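Local structure of alpha,alpha-trehalose-phosphate synthase (UDP-forming) (Burkholderia xenovorans, 5V0T) at residues D83-G88 / Y141-F146; A366-V371 / E425-A430; G256-T261 / R356-A361. The protein is a family 20 glycosyltransferase of the GT-B type, with two Rossmann-like domains facing each other across a cleft that holds 6-O-phosphono-alpha-D-glucopyranose and UDP. All coordinates share one frame; numbering follows the deposited sequence.

Interaction 1 of 3, residues D83-G88 / Y141-F146. With G6P (6-O-phosphono-alpha-D-glucopyranose), chain J.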
loop_
_atom_site.group_PDB
_atom_site.type_symbol
_atom_site.label_atom_id
_atom_site.label_comp_id
_atom_site.label_asym_id
_atom_site.label_seq_id
_atom_site.Cartn_x
_atom_site.Cartn_y
_atom_site.Cartn_z
ATOM N N ASP A 83 -17.533 12.216 -5.159
ATOM C CA ASP A 83 -18.435 11.069 -5.053
ATOM C C ASP A 83 -18.285 10.119 -6.238
ATOM O O ASP A 83 -18.305 8.896 -6.058
ATOM C CB ASP A 83 -19.882 11.543 -4.933
ATOM C CG ASP A 83 -20.218 12.065 -3.543
ATOM O OD1 ASP A 83 -19.558 11.652 -2.566
ATOM O OD2 ASP A 83 -21.147 12.888 -3.430
ATOM N N GLN A 84 -18.118 10.649 -7.453
ATOM C CA GLN A 84 -18.130 9.778 -8.628
ATOM C C GLN A 84 -16.763 9.164 -8.884
ATOM O O GLN A 84 -16.653 7.968 -9.175
ATOM C CB GLN A 84 -18.590 10.550 -9.871
ATOM C CG GLN A 84 -20.031 10.999 -9.817
ATOM C CD GLN A 84 -20.420 11.931 -10.969
ATOM O OE1 GLN A 84 -19.654 12.158 -11.905
ATOM N NE2 GLN A 84 -21.620 12.480 -10.887
ATOM N N TYR A 85 -15.715 9.974 -8.783
ATOM C CA TYR A 85 -14.376 9.562 -9.177
ATOM C C TYR A 85 -13.666 8.804 -8.059
ATOM O O TYR A 85 -13.044 7.758 -8.301
ATOM C CB TYR A 85 -13.588 10.805 -9.594
ATOM C CG TYR A 85 -12.101 10.831 -9.316
ATOM C CD1 TYR A 85 -11.197 10.294 -10.229
ATOM C CD2 TYR A 85 -11.592 11.466 -8.177
ATOM C CE1 TYR A 85 -9.831 10.350 -10.004
ATOM C CE2 TYR A 85 -10.215 11.525 -7.935
ATOM C CZ TYR A 85 -9.347 10.967 -8.869
ATOM O OH TYR A 85 -7.995 11.009 -8.686
ATOM N N TYR A 86 -13.762 9.298 -6.830
ATOM C CA TYR A 86 -12.986 8.732 -5.730
ATOM C C TYR A 86 -13.792 7.723 -4.918
ATOM O O TYR A 86 -13.432 6.541 -4.866
ATOM C CB TYR A 86 -12.452 9.869 -4.851
ATOM C CG TYR A 86 -11.758 9.437 -3.571
ATOM C CD1 TYR A 86 -10.413 9.080 -3.566
ATOM C CD2 TYR A 86 -12.447 9.409 -2.366
ATOM C CE1 TYR A 86 -9.772 8.689 -2.378
ATOM C CE2 TYR A 86 -11.825 9.032 -1.184
ATOM C CZ TYR A 86 -10.485 8.678 -1.194
ATOM O OH TYR A 86 -9.883 8.305 -0.007
ATOM N N ARG A 87 -14.883 8.163 -4.277
ATOM C CA ARG A 87 -15.726 7.215 -3.551
ATOM C C ARG A 87 -16.384 6.218 -4.495
ATOM O O ARG A 87 -16.643 5.075 -4.105
ATOM C CB ARG A 87 -16.813 7.950 -2.759
ATOM C CG ARG A 87 -16.335 8.657 -1.509
ATOM C CD ARG A 87 -17.500 9.303 -0.754
ATOM N NE ARG A 87 -18.422 8.324 -0.199
ATOM C CZ ARG A 87 -19.677 8.171 -0.598
ATOM N NH1 ARG A 87 -20.158 8.948 -1.555
ATOM N NH2 ARG A 87 -20.448 7.245 -0.035
ATOM N N GLY A 88 -16.667 6.637 -5.732
ATOM C CA GLY A 88 -17.394 5.819 -6.678
ATOM C C GLY A 88 -16.496 4.840 -7.398
ATOM O O GLY A 88 -16.202 3.761 -6.876
ATOM N N TYR A 141 -4.363 3.597 -9.072
ATOM C CA TYR A 141 -5.540 3.199 -9.832
ATOM C C TYR A 141 -6.516 4.342 -10.113
ATOM O O TYR A 141 -7.315 4.230 -11.049
ATOM C CB TYR A 141 -6.255 2.084 -9.075
ATOM C CG TYR A 141 -6.590 2.444 -7.643
ATOM C CD1 TYR A 141 -5.642 2.346 -6.623
ATOM C CD2 TYR A 141 -7.871 2.849 -7.305
ATOM C CE1 TYR A 141 -5.964 2.670 -5.310
ATOM C CE2 TYR A 141 -8.201 3.161 -6.008
ATOM C CZ TYR A 141 -7.251 3.077 -5.013
ATOM O OH TYR A 141 -7.625 3.377 -3.717
ATOM N N HIS A 142 -6.489 5.426 -9.324
ATOM C CA HIS A 142 -7.380 6.557 -9.586
ATOM C C HIS A 142 -7.116 7.177 -10.943
ATOM O O HIS A 142 -8.004 7.819 -11.523
ATOM C CB HIS A 142 -7.206 7.647 -8.522
ATOM C CG HIS A 142 -7.096 7.127 -7.130
ATOM N ND1 HIS A 142 -5.938 6.561 -6.634
ATOM C CD2 HIS A 142 -7.994 7.102 -6.116
ATOM C CE1 HIS A 142 -6.137 6.187 -5.383
ATOM N NE2 HIS A 142 -7.373 6.510 -5.042
ATOM N N LEU A 143 -5.902 7.023 -11.455
ATOM C CA LEU A 143 -5.405 7.862 -12.543
ATOM C C LEU A 143 -5.029 7.043 -13.780
ATOM O O LEU A 143 -4.220 7.479 -14.601
ATOM C CB LEU A 143 -4.231 8.713 -12.040
ATOM C CG LEU A 143 -4.634 9.666 -10.905
ATOM C CD1 LEU A 143 -3.414 10.301 -10.274
ATOM C CD2 LEU A 143 -5.579 10.745 -11.431
ATOM N N ILE A 144 -5.638 5.867 -13.935
ATOM C CA ILE A 144 -5.426 5.030 -15.126
ATOM C C ILE A 144 -5.673 5.794 -16.432
ATOM O O ILE A 144 -4.884 5.619 -17.374
ATOM C CB ILE A 144 -6.284 3.761 -15.042
ATOM C CG1 ILE A 144 -5.705 2.815 -13.972
ATOM C CG2 ILE A 144 -6.398 3.050 -16.424
ATOM C CD1 ILE A 144 -6.657 1.655 -13.565
ATOM N N PRO A 145 -6.699 6.646 -16.563
ATOM C CA PRO A 145 -6.911 7.374 -17.830
ATOM C C PRO A 145 -6.022 8.591 -18.045
ATOM O O PRO A 145 -6.228 9.296 -19.033
ATOM C CB PRO A 145 -8.384 7.825 -17.738
ATOM C CG PRO A 145 -8.991 6.997 -16.614
ATOM C CD PRO A 145 -7.850 6.808 -15.658
ATOM N N PHE A 146 -5.040 8.853 -17.172
ATOM C CA PHE A 146 -4.377 10.155 -17.147
ATOM C C PHE A 146 -3.487 10.385 -18.364
ATOM O O PHE A 146 -3.448 11.497 -18.895
ATOM C CB PHE A 146 -3.552 10.303 -15.865
ATOM C CG PHE A 146 -3.317 11.733 -15.462
ATOM C CD1 PHE A 146 -4.311 12.461 -14.824
ATOM C CD2 PHE A 146 -2.102 12.352 -15.716
ATOM C CE1 PHE A 146 -4.097 13.787 -14.451
ATOM C CE2 PHE A 146 -1.884 13.685 -15.344
ATOM C CZ PHE A 146 -2.887 14.399 -14.715
HETATM C C1 G6P J . -3.190 2.687 -0.649
HETATM C C2 G6P J . -3.347 3.184 -2.076
HETATM C C3 G6P J . -3.001 4.673 -2.165
HETATM C C4 G6P J . -3.856 5.446 -1.157
HETATM C C5 G6P J . -3.658 4.857 0.240
HETATM C C6 G6P J . -4.466 5.645 1.273
HETATM O O1 G6P J . -1.822 2.855 -0.298
HETATM O O2 G6P J . -2.512 2.402 -2.950
HETATM O O3 G6P J . -3.304 5.115 -3.499
HETATM O O4 G6P J . -3.457 6.832 -1.139
HETATM O O5 G6P J . -4.010 3.464 0.239
HETATM O O6 G6P J . -5.851 5.679 0.890
HETATM P P G6P J . -6.585 7.099 0.689
HETATM O O1P G6P J . -6.764 7.679 2.069
HETATM O O2P G6P J . -7.860 6.752 -0.027
HETATM O O3P G6P J . -5.627 7.916 -0.149
#

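Interaction 2 of 3, residues A366-V371 / E425-A430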
loop_
_atom_site.group_PDB
_atom_site.type_symbol
_atom_site.label_atom_id
_atom_site.label_comp_id
_atom_site.label_asym_id
_atom_site.label_seq_id
_atom_site.Cartn_x
_atom_site.Cartn_y
_atom_site.Cartn_z
ATOM N N ALA A 366 8.266 -5.029 19.562
ATOM C CA ALA A 366 7.287 -6.082 19.312
ATOM C C ALA A 366 7.985 -7.386 18.931
ATOM O O ALA A 366 8.714 -7.440 17.933
ATOM C CB ALA A 366 6.321 -5.651 18.206
ATOM N N HIS A 367 7.737 -8.440 19.717
ATOM C CA HIS A 367 8.315 -9.755 19.436
ATOM C C HIS A 367 7.838 -10.314 18.106
ATOM O O HIS A 367 8.554 -11.102 17.467
ATOM C CB HIS A 367 7.950 -10.723 20.562
ATOM C CG HIS A 367 8.424 -10.265 21.895
ATOM N ND1 HIS A 367 7.764 -9.297 22.622
ATOM C CD2 HIS A 367 9.525 -10.596 22.611
ATOM C CE1 HIS A 367 8.437 -9.058 23.734
ATOM N NE2 HIS A 367 9.506 -9.833 23.752
ATOM N N VAL A 368 6.647 -9.916 17.671
ATOM C CA VAL A 368 6.065 -10.418 16.431
ATOM C C VAL A 368 5.444 -9.255 15.665
ATOM O O VAL A 368 4.638 -8.495 16.239
ATOM C CB VAL A 368 5.004 -11.509 16.678
ATOM C CG1 VAL A 368 4.449 -12.003 15.334
ATOM C CG2 VAL A 368 5.606 -12.670 17.482
ATOM N N GLY A 369 5.829 -9.111 14.413
ATOM C CA GLY A 369 5.151 -8.224 13.474
ATOM C C GLY A 369 4.164 -9.040 12.661
ATOM O O GLY A 369 4.548 -9.971 11.948
ATOM N N TYR A 370 2.895 -8.681 12.762
ATOM C CA TYR A 370 1.781 -9.533 12.323
ATOM C C TYR A 370 1.099 -8.816 11.148
ATOM O O TYR A 370 0.291 -7.905 11.352
ATOM C CB TYR A 370 0.843 -9.757 13.516
ATOM C CG TYR A 370 -0.192 -10.856 13.435
ATOM C CD1 TYR A 370 -0.117 -11.890 12.491
ATOM C CD2 TYR A 370 -1.261 -10.858 14.331
ATOM C CE1 TYR A 370 -1.087 -12.888 12.455
ATOM C CE2 TYR A 370 -2.215 -11.833 14.303
ATOM C CZ TYR A 370 -2.136 -12.843 13.366
ATOM O OH TYR A 370 -3.122 -13.798 13.356
ATOM N N VAL A 371 1.433 -9.238 9.928
ATOM C CA VAL A 371 1.074 -8.549 8.689
ATOM C C VAL A 371 0.451 -9.580 7.746
ATOM O O VAL A 371 1.169 -10.264 7.013
ATOM C CB VAL A 371 2.297 -7.876 8.047
ATOM C CG1 VAL A 371 1.900 -7.065 6.810
ATOM C CG2 VAL A 371 3.059 -6.989 9.086
ATOM N N GLU A 425 -0.357 -21.230 14.230
ATOM C CA GLU A 425 0.900 -21.961 14.379
ATOM C C GLU A 425 2.088 -21.058 14.083
ATOM O O GLU A 425 3.139 -21.170 14.730
ATOM C CB GLU A 425 0.904 -23.182 13.464
ATOM C CG GLU A 425 -0.037 -24.259 13.941
ATOM C CD GLU A 425 -0.412 -25.240 12.850
ATOM O OE1 GLU A 425 -1.197 -26.152 13.156
ATOM O OE2 GLU A 425 0.064 -25.104 11.700
ATOM N N ALA A 426 1.939 -20.150 13.112
ATOM C CA ALA A 426 2.994 -19.184 12.838
ATOM C C ALA A 426 3.203 -18.242 14.020
ATOM O O ALA A 426 4.346 -17.893 14.342
ATOM C CB ALA A 426 2.677 -18.386 11.571
ATOM N N LEU A 427 2.116 -17.802 14.672
ATOM C CA LEU A 427 2.277 -16.958 15.860
ATOM C C LEU A 427 3.059 -17.682 16.945
ATOM O O LEU A 427 3.942 -17.096 17.587
ATOM C CB LEU A 427 0.919 -16.515 16.409
ATOM C CG LEU A 427 0.121 -15.513 15.569
ATOM C CD1 LEU A 427 -1.223 -15.193 16.254
ATOM C CD2 LEU A 427 0.905 -14.232 15.328
ATOM N N ALA A 428 2.742 -18.956 17.181
ATOM C CA ALA A 428 3.455 -19.707 18.209
ATOM C C ALA A 428 4.918 -19.892 17.837
ATOM O O ALA A 428 5.808 -19.764 18.689
ATOM C CB ALA A 428 2.785 -21.064 18.427
ATOM N N ARG A 429 5.180 -20.210 16.571
ATOM C CA ARG A 429 6.549 -20.363 16.098
ATOM C C ARG A 429 7.330 -19.060 16.250
ATOM O O ARG A 429 8.471 -19.061 16.738
ATOM C CB ARG A 429 6.527 -20.835 14.645
ATOM C CG ARG A 429 7.859 -20.834 13.935
ATOM C CD ARG A 429 8.486 -22.205 13.944
ATOM N NE ARG A 429 9.495 -22.295 12.898
ATOM C CZ ARG A 429 10.799 -22.129 13.087
ATOM N NH1 ARG A 429 11.291 -21.867 14.311
ATOM N NH2 ARG A 429 11.613 -22.225 12.035
ATOM N N ALA A 430 6.722 -17.934 15.851
ATOM C CA ALA A 430 7.369 -16.628 15.994
ATOM C C ALA A 430 7.702 -16.322 17.452
ATOM O O ALA A 430 8.824 -15.909 17.772
ATOM C CB ALA A 430 6.466 -15.530 15.425
HETATM O O HOH W 1 9.797 -13.107 18.639
#

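Interaction 3 of 3, residues G256-T261 / R356-A361. With UDP (uridine-5'-diphosphate), chain I.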
loop_
_atom_site.group_PDB
_atom_site.type_symbol
_atom_site.label_atom_id
_atom_site.label_comp_id
_atom_site.label_asym_id
_atom_site.label_seq_id
_atom_site.Cartn_x
_atom_site.Cartn_y
_atom_site.Cartn_z
ATOM N N GLY A 256 11.478 6.895 24.567
ATOM C CA GLY A 256 10.352 7.800 24.480
ATOM C C GLY A 256 9.140 7.324 25.267
ATOM O O GLY A 256 9.064 6.183 25.730
ATOM N N LYS A 257 8.169 8.233 25.407
ATOM C CA LYS A 257 6.981 7.937 26.208
ATOM C C LYS A 257 6.152 6.782 25.653
ATOM O O LYS A 257 5.752 5.910 26.445
ATOM C CB LYS A 257 6.131 9.205 26.367
ATOM N N PRO A 258 5.841 6.707 24.350
ATOM C CA PRO A 258 5.061 5.551 23.873
ATOM C C PRO A 258 5.717 4.212 24.173
ATOM O O PRO A 258 5.031 3.280 24.612
ATOM C CB PRO A 258 4.947 5.805 22.362
ATOM C CG PRO A 258 5.118 7.310 22.223
ATOM C CD PRO A 258 6.137 7.654 23.252
ATOM N N VAL A 259 7.026 4.087 23.953
ATOM C CA VAL A 259 7.696 2.821 24.245
ATOM C C VAL A 259 7.702 2.559 25.746
ATOM O O VAL A 259 7.423 1.436 26.194
ATOM C CB VAL A 259 9.116 2.814 23.649
ATOM C CG1 VAL A 259 9.933 1.655 24.213
ATOM C CG2 VAL A 259 9.046 2.754 22.117
ATOM N N ARG A 260 7.977 3.592 26.543
ATOM C CA ARG A 260 8.033 3.414 27.993
ATOM C C ARG A 260 6.672 3.016 28.557
ATOM O O ARG A 260 6.590 2.132 29.415
ATOM C CB ARG A 260 8.548 4.689 28.675
ATOM C CG ARG A 260 10.053 4.912 28.532
ATOM C CD ARG A 260 10.568 6.077 29.392
ATOM N NE ARG A 260 10.080 7.377 28.931
ATOM C CZ ARG A 260 9.005 7.998 29.414
ATOM N NH1 ARG A 260 8.290 7.438 30.384
ATOM N NH2 ARG A 260 8.645 9.180 28.926
ATOM N N THR A 261 5.586 3.638 28.080
ATOM C CA THR A 261 4.277 3.270 28.615
ATOM C C THR A 261 3.829 1.910 28.091
ATOM O O THR A 261 3.186 1.149 28.820
ATOM C CB THR A 261 3.222 4.344 28.315
ATOM O OG1 THR A 261 2.902 4.358 26.923
ATOM C CG2 THR A 261 3.730 5.722 28.739
ATOM N N ARG A 356 4.428 8.056 12.132
ATOM C CA ARG A 356 5.254 6.968 11.637
ATOM C C ARG A 356 6.477 6.768 12.523
ATOM O O ARG A 356 6.923 5.635 12.734
ATOM C CB ARG A 356 5.657 7.266 10.193
ATOM C CG ARG A 356 6.237 6.096 9.457
ATOM C CD ARG A 356 6.255 6.378 7.970
ATOM N NE ARG A 356 7.140 5.448 7.287
ATOM C CZ ARG A 356 8.336 5.770 6.826
ATOM N NH1 ARG A 356 8.792 7.003 6.976
ATOM N NH2 ARG A 356 9.074 4.865 6.215
ATOM N N SER A 357 7.015 7.861 13.071
ATOM C CA SER A 357 8.154 7.765 13.977
ATOM C C SER A 357 7.798 7.018 15.263
ATOM O O SER A 357 8.644 6.322 15.838
ATOM C CB SER A 357 8.665 9.162 14.311
ATOM O OG SER A 357 7.660 9.879 15.005
ATOM N N VAL A 358 6.566 7.178 15.754
ATOM C CA VAL A 358 6.147 6.424 16.935
ATOM C C VAL A 358 5.964 4.946 16.581
ATOM O O VAL A 358 6.358 4.054 17.347
ATOM C CB VAL A 358 4.864 7.038 17.538
ATOM C CG1 VAL A 358 4.283 6.148 18.663
ATOM C CG2 VAL A 358 5.136 8.448 18.052
ATOM N N LEU A 359 5.373 4.660 15.414
ATOM C CA LEU A 359 5.177 3.265 15.018
ATOM C C LEU A 359 6.511 2.533 14.891
ATOM O O LEU A 359 6.628 1.364 15.277
ATOM C CB LEU A 359 4.413 3.185 13.693
ATOM C CG LEU A 359 2.962 3.676 13.665
ATOM C CD1 LEU A 359 2.413 3.582 12.254
ATOM C CD2 LEU A 359 2.095 2.895 14.648
ATOM N N ALA A 360 7.520 3.200 14.331
ATOM C CA ALA A 360 8.837 2.591 14.209
ATOM C C ALA A 360 9.412 2.250 15.576
ATOM O O ALA A 360 9.962 1.161 15.768
ATOM C CB ALA A 360 9.779 3.527 13.445
ATOM N N ALA A 361 9.312 3.178 16.536
ATOM C CA ALA A 361 9.809 2.912 17.883
ATOM C C ALA A 361 9.096 1.721 18.507
ATOM O O ALA A 361 9.734 0.882 19.149
ATOM C CB ALA A 361 9.649 4.154 18.769
HETATM N N1 UDP I . 1.107 4.552 8.709
HETATM C C2 UDP I . 1.256 5.724 9.433
HETATM N N3 UDP I . 0.405 5.866 10.491
HETATM C C4 UDP I . -0.561 4.973 10.900
HETATM C C5 UDP I . -0.654 3.776 10.105
HETATM C C6 UDP I . 0.175 3.604 9.064
HETATM O O2 UDP I . 2.074 6.582 9.148
HETATM O O4 UDP I . -1.255 5.244 11.887
HETATM C "C1'" UDP I . 2.004 4.347 7.567
HETATM C "C2'" UDP I . 2.899 3.117 7.708
HETATM O "O2'" UDP I . 4.058 3.449 8.454
HETATM C "C3'" UDP I . 3.200 2.808 6.240
HETATM C "C4'" UDP I . 1.891 3.194 5.541
HETATM O "O4'" UDP I . 1.218 4.120 6.421
HETATM O "O3'" UDP I . 4.266 3.595 5.717
HETATM C "C5'" UDP I . 0.971 2.048 5.213
HETATM O "O5'" UDP I . 1.430 1.473 3.973
HETATM P PA UDP I . 1.145 -0.041 3.613
HETATM O O1A UDP I . 1.462 -0.950 4.783
HETATM O O2A UDP I . 1.875 -0.327 2.353
HETATM O O3A UDP I . -0.416 -0.135 3.391
HETATM P PB UDP I . -1.516 0.798 2.734
HETATM O O1B UDP I . -0.764 1.513 1.608
HETATM O O2B UDP I . -2.506 -0.220 2.130
HETATM O O3B UDP I . -2.126 1.713 3.729
#

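Interaction 1 of 3, residues D83-G88 / Y141-F146
With CG of Tyr86 turned away from the backbone N (chi1 173°) and CG of His142 set opposite its own carbonyl carbon (chi1 -43°), the two side chains run side by side and point the same way, Tyr86 CD1 4.0 Å from His142 CD2. Both ring ends thereby reach 6-O-phosphono-alpha-D-glucopyranose. Tyr86 OH donates a 2.6 Å hydrogen bond to the phosphate oxygen O2P, which lies near the plane of its ring, while His142 CE1 comes within 3.6 Å of the sugar's O3, again at the ring edge. A tyrosine suits this place because it combines an apolar flank for the histidine with a donor for the phosphate. The site belongs to the N-terminal Rossmann-like half of the GT-B fold: helix 79-98 meets the loop that leaves strand 135-139. Deeper in, Tyr85 crosses His142 at about a right angle, its OH 3.5 Å from His142 CB and 3.7 Å from Leu143 CD2; that hydroxyl finds its polar partner in Asn17 OD1. His142 O sits at the edge of the Tyr85 ring and is hydrogen-bonded to Asn119 ND2. On one face of the imidazole, Tyr141 CE2 lies 3.6 Å above the plane, toward the rim, backing the histidine from within its own loop.

Interaction 2 of 3, residues A366-V371 / E425-A430
Leu427 rests one methyl squarely on the ring of Tyr370: CD2 stands 3.7 Å from the ring centroid and 9° off its normal, a CH-pi contact over the face. The other branch, CD1, reaches along to the phenol end, 3.7 Å from Tyr370 OH, so the forked leucine spans the ring from centre to hydroxyl. One turn further along the helix, the small Ala430 lets the backbones come near, and its CB meets Val368 CG2 at 3.6 Å. Val368 CG1, anti to its backbone N (chi1 -179°), lies between Ala430 CB and Leu427 CD2, 4.2 Å from the latter, so the beta-branched valine touches both helix residues.

Around this shell, Tyr370 OH is hydrogen-bonded to Arg287 O, which fixes the far end of the ring, and Phe307 meets the ring at an incline. Leu294 of helix 284-297 packs on Leu427. The strand and helix run nearly antiparallel, 158° between their directions and 9.5 Å apart at closest approach, as expected of a helix laid on the parallel sheet of a Rossmann-like domain. At the margin a water donates to His367 O (2.6 Å) and to Ala430 O. With no direct hydrogen bond between the segments, the helix is seated on the strand by dispersion and close fit of apolar groups, and polar linkage is left to that one water.

Interaction 3 of 3, residues G256-T261 / R356-A361
A 2.8 Å backbone bond from Thr261 N to Lys257 O closes a turn at the start of helix 257-266, the turn that carries Pro258 and Val259 against Val358 and Ala361. Gly256 is the N-cap, and a proline is tolerated two places on, at Pro258, because N-H groups of the first helical turn have no acceptor within the helix. The Pro258 side chain crosses that of Val358 at about a right angle, with Val358 CG1 3.8 Å from Pro258 CB and just as near to CG. Beside this pair, Val259 CG2 lies 3.7 Å from Ala361 CB and 3.6 Å from Ala361 O; the single methyl of Ala361 is small enough for Val259 to sit against the helix backbone as well. Both helices are part of the C-terminal Rossmann-like domain, where helix 356-363 links strand 347-350 to strand 368-371 and also packs on helix 243-252. Other residues of the same helix line the UDP site. Leu359 CD1 touches the uracil, 3.5 Å from UDP N3. Arg356 leaves its backbone with CG anti to N (chi1 -167°) and stays extended as far as NE, which lays its aliphatic part along the ribose, CG 3.6 Å from UDP O2'. Its guanidinium, with O2' at the edge and in plane, is held by a salt bridge from NE to Glu384 OE1, an oxygen that is itself hydrogen-bonded to UDP.

In the fold
Along the chain interaction 1 comes first, then interaction 3, whose second helix, 356-363, is followed in the chain by strand 368-371 of interaction 2. Interaction 1 lies in the N-terminal domain, its centre about 37 Å from that of interaction 2 and about 36 Å from that of interaction 3, on the opposite side of the chain's centre. Interactions 2 and 3 share the C-terminal domain with its six-stranded parallel sheet; their centres are about 20 Å apart and their nearest atoms about 6 Å. 6-O-phosphono-alpha-D-glucopyranose and UDP lie between the two groups. Each domain thus brings its own pocket residues to the cleft, Tyr86 and His142 from one side, Arg356 and Leu359 from the other, whereas interaction 2 joins sheet and helix behind them.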